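Local coordinates for protein hemoglobin subunit beta (Mustelus griseus, PDB 1GCW) that carries oxygen from the gills to the peripheral tissues, binding it reversibly at the iron of a heme group held within a globin fold, at residues Asp9-Thr14 with Gln117-Lys122; Asp19-Val24 with Ile56-Leu61; Gln26-Met31 with His94-Cys99. All blocks are in the same frame, centred on the assembly; numbering follows the deposited sequence.

Contact 1. Residues Asp9-Thr14 with Gln117-Lys122; sequences DEISKT and QGIWDK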
loop_
_atom_site.group_PDB
_atom_site.type_symbol
_atom_site.label_atom_id
_atom_site.label_comp_id
_atom_site.label_asym_id
_atom_site.label_seq_id
_atom_site.Cartn_x
_atom_site.Cartn_y
_atom_site.Cartn_z
ATOM N N ASP B 9 -21.041 -5.928 21.762
ATOM C CA ASP B 9 -21.063 -5.218 23.035
ATOM C C ASP B 9 -19.992 -4.144 23.101
ATOM O O ASP B 9 -20.280 -2.986 23.398
ATOM C CB ASP B 9 -20.839 -6.194 24.196
ATOM C CG ASP B 9 -22.067 -7.020 24.512
ATOM O OD1 ASP B 9 -23.195 -6.521 24.286
ATOM O OD2 ASP B 9 -21.897 -8.168 24.989
ATOM N N GLU B 10 -18.754 -4.550 22.833
ATOM C CA GLU B 10 -17.605 -3.657 22.881
ATOM C C GLU B 10 -17.763 -2.382 22.061
ATOM O O GLU B 10 -17.454 -1.290 22.538
ATOM C CB GLU B 10 -16.353 -4.404 22.420
ATOM C CG GLU B 10 -15.107 -3.538 22.348
ATOM C CD GLU B 10 -14.783 -2.882 23.671
ATOM O OE1 GLU B 10 -15.378 -3.262 24.703
ATOM O OE2 GLU B 10 -13.927 -1.983 23.678
ATOM N N ILE B 11 -18.231 -2.515 20.826
ATOM C CA ILE B 11 -18.400 -1.347 19.972
ATOM C C ILE B 11 -19.517 -0.431 20.480
ATOM O O ILE B 11 -19.277 0.739 20.803
ATOM C CB ILE B 11 -18.710 -1.754 18.506
ATOM C CG1 ILE B 11 -17.887 -2.985 18.114
ATOM C CG2 ILE B 11 -18.417 -0.586 17.564
ATOM C CD1 ILE B 11 -16.416 -2.702 17.857
ATOM N N SER B 12 -20.730 -0.977 20.561
ATOM C CA SER B 12 -21.904 -0.233 21.014
ATOM C C SER B 12 -21.745 0.380 22.399
ATOM O O SER B 12 -22.176 1.505 22.634
ATOM C CB SER B 12 -23.123 -1.145 21.004
ATOM O OG SER B 12 -22.797 -2.396 21.578
ATOM N N LYS B 13 -21.137 -0.365 23.316
ATOM C CA LYS B 13 -20.928 0.124 24.675
ATOM C C LYS B 13 -19.963 1.306 24.672
ATOM O O LYS B 13 -20.040 2.190 25.528
ATOM C CB LYS B 13 -20.371 -1.003 25.554
ATOM C CG LYS B 13 -19.437 -0.550 26.678
ATOM C CD LYS B 13 -18.446 -1.651 27.059
ATOM C CE LYS B 13 -18.996 -2.548 28.161
ATOM N NZ LYS B 13 -18.433 -2.197 29.495
ATOM N N THR B 14 -19.052 1.314 23.704
ATOM C CA THR B 14 -18.064 2.380 23.597
ATOM C C THR B 14 -18.696 3.647 23.027
ATOM O O THR B 14 -18.418 4.756 23.486
ATOM C CB THR B 14 -16.873 1.953 22.697
ATOM O OG1 THR B 14 -16.042 1.025 23.410
ATOM C CG2 THR B 14 -16.035 3.173 22.295
ATOM N N GLN B 117 -8.029 -4.450 20.736
ATOM C CA GLN B 117 -7.569 -3.750 19.542
ATOM C C GLN B 117 -8.054 -4.514 18.322
ATOM O O GLN B 117 -8.472 -3.927 17.336
ATOM C CB GLN B 117 -6.044 -3.672 19.507
ATOM C CG GLN B 117 -5.487 -3.660 18.097
ATOM C CD GLN B 117 -4.041 -3.235 18.040
ATOM O OE1 GLN B 117 -3.550 -2.811 16.996
ATOM N NE2 GLN B 117 -3.347 -3.350 19.157
ATOM N N GLY B 118 -7.999 -5.836 18.399
ATOM C CA GLY B 118 -8.441 -6.649 17.285
ATOM C C GLY B 118 -9.911 -6.475 16.978
ATOM O O GLY B 118 -10.327 -6.633 15.831
ATOM N N ILE B 119 -10.707 -6.158 17.995
ATOM C CA ILE B 119 -12.148 -5.968 17.800
ATOM C C ILE B 119 -12.366 -4.699 16.989
ATOM O O ILE B 119 -13.120 -4.681 16.018
ATOM C CB ILE B 119 -12.897 -5.839 19.153
ATOM C CG1 ILE B 119 -13.038 -7.218 19.805
ATOM C CG2 ILE B 119 -14.290 -5.254 18.934
ATOM C CD1 ILE B 119 -13.404 -7.158 21.281
ATOM N N TRP B 120 -11.683 -3.639 17.398
ATOM C CA TRP B 120 -11.765 -2.359 16.716
ATOM C C TRP B 120 -11.150 -2.433 15.325
ATOM O O TRP B 120 -11.650 -1.822 14.391
ATOM C CB TRP B 120 -11.064 -1.311 17.559
ATOM C CG TRP B 120 -11.908 -0.947 18.709
ATOM C CD1 TRP B 120 -11.791 -1.394 19.996
ATOM C CD2 TRP B 120 -13.068 -0.113 18.673
ATOM N NE1 TRP B 120 -12.815 -0.891 20.763
ATOM C CE2 TRP B 120 -13.615 -0.102 19.976
ATOM C CE3 TRP B 120 -13.704 0.624 17.662
ATOM C CZ2 TRP B 120 -14.768 0.622 20.297
ATOM C CZ3 TRP B 120 -14.854 1.343 17.980
ATOM C CH2 TRP B 120 -15.373 1.336 19.290
ATOM N N ASP B 121 -10.065 -3.185 15.186
ATOM C CA ASP B 121 -9.425 -3.337 13.886
ATOM C C ASP B 121 -10.425 -3.990 12.947
ATOM O O ASP B 121 -10.591 -3.566 11.808
ATOM C CB ASP B 121 -8.185 -4.226 13.993
ATOM C CG ASP B 121 -7.403 -4.289 12.698
ATOM O OD1 ASP B 121 -7.534 -5.284 11.953
ATOM O OD2 ASP B 121 -6.656 -3.332 12.427
ATOM N N LYS B 122 -11.092 -5.025 13.439
ATOM C CA LYS B 122 -12.079 -5.741 12.648
ATOM C C LYS B 122 -13.226 -4.818 12.257
ATOM O O LYS B 122 -13.730 -4.875 11.136
ATOM C CB LYS B 122 -12.629 -6.934 13.440
ATOM C CG LYS B 122 -13.840 -7.598 12.796
ATOM C CD LYS B 122 -14.007 -9.036 13.256
ATOM C CE LYS B 122 -15.337 -9.610 12.780
ATOM N NZ LYS B 122 -15.630 -10.926 13.408
#
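W120 reaches from residues 117-122 into the face of residues 9-14, and its indole is gripped over one face and along one edge. The two segments cross nearly at right angles (82°), their local axes 10.4 Å apart, a separation that a large aromatic side chain can bridge. The tight part is mostly apolar. I11 CD1 stands 4.1 Å from the centroid of the six-membered ring of W120, almost on its normal, a CH-pi contact, and the same methyl presses on I119 CG2 at 3.5 Å. T14 meets the ring edge with CB in the ring plane; its OG1 lies 3.4 Å from W120 CZ2, and its methyl CG2 packs on CZ2 and CH2. Held beside its own backbone N (chi1 -74°), T14 OG1 donates a hydrogen bond to E10 O at 2.8 Å, which fixes its rotation. The looser, partly exposed side belongs to E10. Its CG passes I119 CG2 at 3.9 Å, while OE2, less surely placed, takes a weak 3.3 Å bond from W120 NE1; the stronger partner of OE2 is R108, in a salt bridge. Were W120 replaced by an alanine, a gap would probably open beneath I11 CD1 and beside T14, and E10 would lose its N-H partner. In this meeting of the globin A and H helices, W120 also packs against F15 and against L104 and R108 of helix 93-108.

Contact 2. Residues Asp19-Val24 with Ile56-Leu61; sequences DMKTVV and IVVGAL. With HEM (protoporphyrin IX containing Fe), chain G.
V57, whose CB meets V24 CG1 at 4.2 Å, turns its own CG1 over one face of the heme, 4.1 Å from HEM C2B of a pyrrole ring, and touches the bound carbon monoxide. I56 CG2 sits above the rim on this same face, 3.7 Å from HEM CAA, where a propionate begins. A60 CB comes instead at the edge, in the porphyrin plane, 3.8 Å from the methyl HEM CMA. This is the B-E helix crossing of the globin fold, with helix 50-66 running across the distal side of the heme and helix 20-34 behind it. V57 follows the distal histidine H53 by one helical turn, and its CG1, anti to the backbone N (chi1 -176°), is the branch that faces the porphyrin, so V57 joins the pocket wall to the second layer. V58 faces the B helix squarely; its compact, branched side chain suits segment axes 9.2 Å apart. V58 CG1 rests 4.2 Å from M20 CB and also against V24, at a modelled distance too short to be trusted. Towards solvent, the exposed K21 bends its chain back across V58 at about a right angle, setting the ammonium K21 NZ 3.3 Å from the methyl V58 CG2.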
loop_
_atom_site.group_PDB
_atom_site.type_symbol
_atom_site.label_atom_id
_atom_site.label_comp_id
_atom_site.label_asym_id
_atom_site.label_seq_id
_atom_site.Cartn_x
_atom_site.Cartn_y
_atom_site.Cartn_z
ATOM N N ASP B 19 -16.779 9.367 24.997
ATOM C CA ASP B 19 -16.966 10.609 24.256
ATOM C C ASP B 19 -16.260 10.466 22.912
ATOM O O ASP B 19 -15.112 10.886 22.749
ATOM C CB ASP B 19 -16.370 11.780 25.046
ATOM C CG ASP B 19 -16.675 13.133 24.425
ATOM O OD1 ASP B 19 -16.220 14.147 25.001
ATOM O OD2 ASP B 19 -17.362 13.184 23.377
ATOM N N MET B 20 -16.956 9.867 21.953
ATOM C CA MET B 20 -16.405 9.651 20.626
ATOM C C MET B 20 -16.254 10.939 19.802
ATOM O O MET B 20 -15.459 10.990 18.859
ATOM C CB MET B 20 -17.273 8.638 19.873
ATOM C CG MET B 20 -17.320 7.239 20.506
ATOM S SD MET B 20 -15.704 6.399 20.669
ATOM C CE MET B 20 -15.104 6.447 18.984
ATOM N N LYS B 21 -17.003 11.980 20.158
ATOM C CA LYS B 21 -16.928 13.246 19.434
ATOM C C LYS B 21 -15.548 13.860 19.566
ATOM O O LYS B 21 -14.970 14.324 18.585
ATOM C CB LYS B 21 -17.960 14.236 19.969
ATOM C CG LYS B 21 -18.804 14.887 18.894
ATOM C CD LYS B 21 -20.260 15.012 19.338
ATOM C CE LYS B 21 -20.910 13.644 19.542
ATOM N NZ LYS B 21 -21.733 13.240 18.365
ATOM N N THR B 22 -15.019 13.866 20.784
ATOM C CA THR B 22 -13.704 14.442 21.008
ATOM C C THR B 22 -12.589 13.462 20.668
ATOM O O THR B 22 -11.443 13.862 20.447
ATOM C CB THR B 22 -13.542 14.915 22.463
ATOM O OG1 THR B 22 -13.096 13.827 23.272
ATOM C CG2 THR B 22 -14.864 15.445 22.997
ATOM N N VAL B 23 -12.918 12.175 20.632
ATOM C CA VAL B 23 -11.923 11.170 20.281
ATOM C C VAL B 23 -11.645 11.353 18.793
ATOM O O VAL B 23 -10.493 11.452 18.372
ATOM C CB VAL B 23 -12.442 9.731 20.534
ATOM C CG1 VAL B 23 -11.811 8.759 19.547
ATOM C CG2 VAL B 23 -12.120 9.308 21.955
ATOM N N VAL B 24 -12.718 11.417 18.009
ATOM C CA VAL B 24 -12.619 11.588 16.565
ATOM C C VAL B 24 -12.019 12.940 16.209
ATOM O O VAL B 24 -11.261 13.067 15.245
ATOM C CB VAL B 24 -14.001 11.464 15.905
ATOM C CG1 VAL B 24 -13.954 11.998 14.489
ATOM C CG2 VAL B 24 -14.441 10.007 15.904
ATOM N N ILE B 56 -20.121 14.778 12.636
ATOM C CA ILE B 56 -20.668 14.175 11.427
ATOM C C ILE B 56 -20.187 12.736 11.273
ATOM O O ILE B 56 -20.989 11.817 11.058
ATOM C CB ILE B 56 -20.242 14.954 10.172
ATOM C CG1 ILE B 56 -20.717 16.405 10.265
ATOM C CG2 ILE B 56 -20.814 14.285 8.935
ATOM C CD1 ILE B 56 -22.218 16.557 10.198
ATOM N N VAL B 57 -18.871 12.561 11.375
ATOM C CA VAL B 57 -18.237 11.253 11.241
ATOM C C VAL B 57 -18.724 10.296 12.315
ATOM O O VAL B 57 -19.206 9.204 12.002
ATOM C CB VAL B 57 -16.694 11.369 11.321
ATOM C CG1 VAL B 57 -16.055 10.004 11.073
ATOM C CG2 VAL B 57 -16.193 12.390 10.299
ATOM N N VAL B 58 -18.603 10.698 13.579
ATOM C CA VAL B 58 -19.060 9.841 14.669
ATOM C C VAL B 58 -20.533 9.532 14.438
ATOM O O VAL B 58 -21.032 8.481 14.830
ATOM C CB VAL B 58 -18.914 10.519 16.039
ATOM C CG1 VAL B 58 -17.480 10.876 16.288
ATOM C CG2 VAL B 58 -19.774 11.753 16.095
ATOM N N GLY B 59 -21.228 10.456 13.792
ATOM C CA GLY B 59 -22.628 10.236 13.519
ATOM C C GLY B 59 -22.782 9.086 12.555
ATOM O O GLY B 59 -23.665 8.249 12.716
ATOM N N ALA B 60 -21.910 9.037 11.551
ATOM C CA ALA B 60 -21.970 7.980 10.545
ATOM C C ALA B 60 -21.536 6.640 11.116
ATOM O O ALA B 60 -22.116 5.604 10.799
ATOM C CB ALA B 60 -21.096 8.344 9.352
ATOM N N LEU B 61 -20.510 6.664 11.957
ATOM C CA LEU B 61 -20.007 5.446 12.572
ATOM C C LEU B 61 -21.058 4.892 13.527
ATOM O O LEU B 61 -21.153 3.682 13.742
ATOM C CB LEU B 61 -18.716 5.745 13.331
ATOM C CG LEU B 61 -17.507 6.043 12.445
ATOM C CD1 LEU B 61 -16.437 6.779 13.251
ATOM C CD2 LEU B 61 -16.972 4.736 11.879
HETATM C CHA HEM G . -16.947 14.167 4.650
HETATM C CHB HEM G . -17.320 9.912 6.993
HETATM C CHC HEM G . -12.675 8.920 5.795
HETATM C CHD HEM G . -12.331 13.145 3.443
HETATM C C1A HEM G . -17.470 13.060 5.335
HETATM C C2A HEM G . -18.867 12.904 5.687
HETATM C C3A HEM G . -18.952 11.727 6.359
HETATM C C4A HEM G . -17.624 11.161 6.442
HETATM C CMA HEM G . -20.237 11.059 6.844
HETATM C CAA HEM G . -20.023 13.854 5.298
HETATM C CBA HEM G . -21.085 13.248 4.375
HETATM C CGA HEM G . -21.793 14.279 3.510
HETATM O O1A HEM G . -21.330 15.441 3.440
HETATM O O2A HEM G . -22.819 13.920 2.892
HETATM C C1B HEM G . -16.055 9.316 6.909
HETATM C C2B HEM G . -15.730 8.039 7.520
HETATM C C3B HEM G . -14.425 7.783 7.225
HETATM C C4B HEM G . -13.963 8.863 6.358
HETATM C CMB HEM G . -16.680 7.117 8.301
HETATM C CAB HEM G . -13.661 6.755 7.759
HETATM C CBB HEM G . -13.468 5.600 7.005
HETATM C C1C HEM G . -12.164 10.019 5.087
HETATM C C2C HEM G . -10.782 10.179 4.694
HETATM C C3C HEM G . -10.702 11.342 4.025
HETATM C C4C HEM G . -12.017 11.927 4.038
HETATM C CMC HEM G . -9.606 9.250 4.990
HETATM C CAC HEM G . -9.580 11.872 3.396
HETATM C CBC HEM G . -8.380 12.189 4.051
HETATM C C1D HEM G . -13.547 13.785 3.615
HETATM C C2D HEM G . -13.787 15.163 3.214
HETATM C C3D HEM G . -14.996 15.506 3.712
HETATM C C4D HEM G . -15.587 14.306 4.291
HETATM C CMD HEM G . -12.842 16.100 2.468
HETATM C CAD HEM G . -15.468 16.932 3.921
HETATM C CBD HEM G . -16.598 17.379 3.024
HETATM C CGD HEM G . -16.878 18.861 3.156
HETATM O O1D HEM G . -16.639 19.419 4.253
HETATM O O2D HEM G . -17.334 19.464 2.159
HETATM N NA HEM G . -16.714 11.961 5.751
HETATM N NB HEM G . -14.950 9.834 6.227
HETATM N NC HEM G . -12.909 11.142 4.751
HETATM N ND HEM G . -14.633 13.277 4.341
HETATM FE FE HEM G . -14.796 11.566 5.313
#

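Contact 3. Residues Gln26-Met31 with His94-Cys99; sequences QALDRM and HLLTDC. With HEM (protoporphyrin IX containing Fe), chain G.
A27 and C99 bring their CA atoms within 5.0 Å where residues 26-31 and 94-99 cross at 124°, the axes 8.6 Å apart, in the globin B-G helix pairing. Such closeness calls for small side chains: A27 CB meets C99 CB at 4.1 Å, and C99 SG tucks in beside M31 CA. The long, flexible M31 reaches further along the crossing. With CG anti to the backbone N (chi1 -175°) the chain runs out across L96 at about a right angle, and its methyl CE lies against L95 CB and tight on L96 CA at 3.4 Å. The same M31 CE is 3.6 Å from the heme methyl HEM CMC. L96 divides its two branches. CD1 lies 4.3 Å from both A27 CB and L28 CG, whereas CD2 is placed over the heme, 3.9 Å from HEM CHC, on the same face as the carbon monoxide. R30 lends only its aliphatic part, CG near C99 SG; its guanidinium goes on to a salt bridge with E103 and to hydrogen bonds with F116 O and H121 ND1 of a neighbouring subunit. No hydrogen bond joins the two segments, so cohesion here probably rests on dispersion and the exclusion of water, consistent with an apolar lining on this part of the distal pocket.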
loop_
_atom_site.group_PDB
_atom_site.type_symbol
_atom_site.label_atom_id
_atom_site.label_comp_id
_atom_site.label_asym_id
_atom_site.label_seq_id
_atom_site.Cartn_x
_atom_site.Cartn_y
_atom_site.Cartn_z
ATOM N N GLN B 26 -9.828 14.675 17.942
ATOM C CA GLN B 26 -8.401 14.528 18.153
ATOM C C GLN B 26 -7.759 13.637 17.095
ATOM O O GLN B 26 -6.593 13.819 16.758
ATOM C CB GLN B 26 -8.141 13.947 19.541
ATOM C CG GLN B 26 -7.979 15.003 20.613
ATOM C CD GLN B 26 -8.488 14.542 21.959
ATOM O OE1 GLN B 26 -9.259 13.584 22.045
ATOM N NE2 GLN B 26 -8.057 15.218 23.022
ATOM N N ALA B 27 -8.520 12.675 16.578
ATOM C CA ALA B 27 -8.006 11.762 15.557
ATOM C C ALA B 27 -7.810 12.499 14.232
ATOM O O ALA B 27 -6.827 12.262 13.525
ATOM C CB ALA B 27 -8.959 10.570 15.369
ATOM N N LEU B 28 -8.741 13.391 13.901
ATOM C CA LEU B 28 -8.640 14.157 12.667
ATOM C C LEU B 28 -7.425 15.061 12.764
ATOM O O LEU B 28 -6.695 15.240 11.790
ATOM C CB LEU B 28 -9.883 15.009 12.466
ATOM C CG LEU B 28 -11.042 14.294 11.800
ATOM C CD1 LEU B 28 -12.347 14.911 12.256
ATOM C CD2 LEU B 28 -10.888 14.392 10.303
ATOM N N ASP B 29 -7.210 15.625 13.951
ATOM C CA ASP B 29 -6.080 16.516 14.195
ATOM C C ASP B 29 -4.768 15.751 14.038
ATOM O O ASP B 29 -3.827 16.228 13.401
ATOM C CB ASP B 29 -6.163 17.105 15.612
ATOM C CG ASP B 29 -6.822 18.489 15.649
ATOM O OD1 ASP B 29 -7.414 18.917 14.631
ATOM O OD2 ASP B 29 -6.747 19.153 16.711
ATOM N N ARG B 30 -4.712 14.564 14.637
ATOM C CA ARG B 30 -3.528 13.714 14.579
ATOM C C ARG B 30 -3.213 13.386 13.128
ATOM O O ARG B 30 -2.083 13.533 12.676
ATOM C CB ARG B 30 -3.784 12.416 15.348
ATOM C CG ARG B 30 -2.548 11.561 15.571
ATOM C CD ARG B 30 -2.862 10.372 16.461
ATOM N NE ARG B 30 -3.044 10.786 17.845
ATOM C CZ ARG B 30 -2.052 10.971 18.704
ATOM N NH1 ARG B 30 -0.789 10.774 18.320
ATOM N NH2 ARG B 30 -2.320 11.357 19.948
ATOM N N MET B 31 -4.232 12.937 12.409
ATOM C CA MET B 31 -4.089 12.570 11.010
ATOM C C MET B 31 -3.504 13.699 10.163
ATOM O O MET B 31 -2.569 13.486 9.388
ATOM C CB MET B 31 -5.447 12.159 10.450
ATOM C CG MET B 31 -5.412 11.636 9.026
ATOM S SD MET B 31 -7.023 11.792 8.286
ATOM C CE MET B 31 -7.175 10.312 7.478
ATOM N N HIS B 94 -7.847 4.134 5.777
ATOM C CA HIS B 94 -7.317 3.547 7.005
ATOM C C HIS B 94 -6.502 4.560 7.805
ATOM O O HIS B 94 -6.227 4.345 8.984
ATOM C CB HIS B 94 -6.447 2.320 6.680
ATOM C CG HIS B 94 -5.066 2.659 6.201
ATOM N ND1 HIS B 94 -4.011 2.881 7.060
ATOM C CD2 HIS B 94 -4.573 2.828 4.950
ATOM C CE1 HIS B 94 -2.928 3.173 6.360
ATOM N NE2 HIS B 94 -3.242 3.147 5.078
ATOM N N LEU B 95 -6.117 5.668 7.179
ATOM C CA LEU B 95 -5.323 6.648 7.892
ATOM C C LEU B 95 -6.125 7.295 9.015
ATOM O O LEU B 95 -5.579 7.590 10.079
ATOM C CB LEU B 95 -4.802 7.719 6.929
ATOM C CG LEU B 95 -3.958 7.299 5.717
ATOM C CD1 LEU B 95 -3.648 8.547 4.902
ATOM C CD2 LEU B 95 -2.659 6.627 6.153
ATOM N N LEU B 96 -7.420 7.512 8.792
ATOM C CA LEU B 96 -8.265 8.132 9.822
ATOM C C LEU B 96 -8.587 7.142 10.936
ATOM O O LEU B 96 -8.347 7.418 12.115
ATOM C CB LEU B 96 -9.578 8.657 9.219
ATOM C CG LEU B 96 -10.625 9.205 10.205
ATOM C CD1 LEU B 96 -9.993 10.204 11.160
ATOM C CD2 LEU B 96 -11.754 9.878 9.442
ATOM N N THR B 97 -9.129 5.993 10.553
ATOM C CA THR B 97 -9.491 4.953 11.506
ATOM C C THR B 97 -8.276 4.522 12.329
ATOM O O THR B 97 -8.385 4.256 13.526
ATOM C CB THR B 97 -10.095 3.764 10.768
ATOM O OG1 THR B 97 -9.215 3.367 9.711
ATOM C CG2 THR B 97 -11.436 4.160 10.158
ATOM N N ASP B 98 -7.116 4.466 11.683
ATOM C CA ASP B 98 -5.886 4.106 12.372
ATOM C C ASP B 98 -5.652 5.141 13.457
ATOM O O ASP B 98 -5.214 4.811 14.555
ATOM C CB ASP B 98 -4.692 4.127 11.415
ATOM C CG ASP B 98 -4.494 2.811 10.702
ATOM O OD1 ASP B 98 -5.296 1.883 10.928
ATOM O OD2 ASP B 98 -3.534 2.704 9.910
ATOM N N CYS B 99 -5.941 6.401 13.141
ATOM C CA CYS B 99 -5.758 7.489 14.099
ATOM C C CYS B 99 -6.819 7.462 15.204
ATOM O O CYS B 99 -6.568 7.889 16.333
ATOM C CB CYS B 99 -5.772 8.833 13.375
ATOM S SG CYS B 99 -4.180 9.227 12.595
HETATM C CHA HEM G . -16.947 14.167 4.650
HETATM C CHB HEM G . -17.320 9.912 6.993
HETATM C CHC HEM G . -12.675 8.920 5.795
HETATM C CHD HEM G . -12.331 13.145 3.443
HETATM C C1A HEM G . -17.470 13.060 5.335
HETATM C C2A HEM G . -18.867 12.904 5.687
HETATM C C3A HEM G . -18.952 11.727 6.359
HETATM C C4A HEM G . -17.624 11.161 6.442
HETATM C CMA HEM G . -20.237 11.059 6.844
HETATM C CAA HEM G . -20.023 13.854 5.298
HETATM C CBA HEM G . -21.085 13.248 4.375
HETATM C CGA HEM G . -21.793 14.279 3.510
HETATM O O1A HEM G . -21.330 15.441 3.440
HETATM O O2A HEM G . -22.819 13.920 2.892
HETATM C C1B HEM G . -16.055 9.316 6.909
HETATM C C2B HEM G . -15.730 8.039 7.520
HETATM C C3B HEM G . -14.425 7.783 7.225
HETATM C C4B HEM G . -13.963 8.863 6.358
HETATM C CMB HEM G . -16.680 7.117 8.301
HETATM C CAB HEM G . -13.661 6.755 7.759
HETATM C CBB HEM G . -13.468 5.600 7.005
HETATM C C1C HEM G . -12.164 10.019 5.087
HETATM C C2C HEM G . -10.782 10.179 4.694
HETATM C C3C HEM G . -10.702 11.342 4.025
HETATM C C4C HEM G . -12.017 11.927 4.038
HETATM C CMC HEM G . -9.606 9.250 4.990
HETATM C CAC HEM G . -9.580 11.872 3.396
HETATM C CBC HEM G . -8.380 12.189 4.051
HETATM C C1D HEM G . -13.547 13.785 3.615
HETATM C C2D HEM G . -13.787 15.163 3.214
HETATM C C3D HEM G . -14.996 15.506 3.712
HETATM C C4D HEM G . -15.587 14.306 4.291
HETATM C CMD HEM G . -12.842 16.100 2.468
HETATM C CAD HEM G . -15.468 16.932 3.921
HETATM C CBD HEM G . -16.598 17.379 3.024
HETATM C CGD HEM G . -16.878 18.861 3.156
HETATM O O1D HEM G . -16.639 19.419 4.253
HETATM O O2D HEM G . -17.334 19.464 2.159
HETATM N NA HEM G . -16.714 11.961 5.751
HETATM N NB HEM G . -14.950 9.834 6.227
HETATM N NC HEM G . -12.909 11.142 4.751
HETATM N ND HEM G . -14.633 13.277 4.341
HETATM FE FE HEM G . -14.796 11.566 5.313
#

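From the N terminus, helix 5-17 is the first element, and contact 1 joins it to the last helix, 114-131, closing a loop of about a hundred residues that encloses the other two contacts. Helix 20-34 serves both of those: its start meets helix 50-66 in contact 2, and its later part meets helix 93-108 in contact 3. Because their segments alternate along the chain, contacts 2 and 3 cross rather than nest. Contact 1 thus ties the chain's two ends together, contacts 2 and 3 hold helix 20-34 to two helices lining the heme pocket, and the touch of T14 CG2 on M20 SD, at 3.6 Å, joins the two groups.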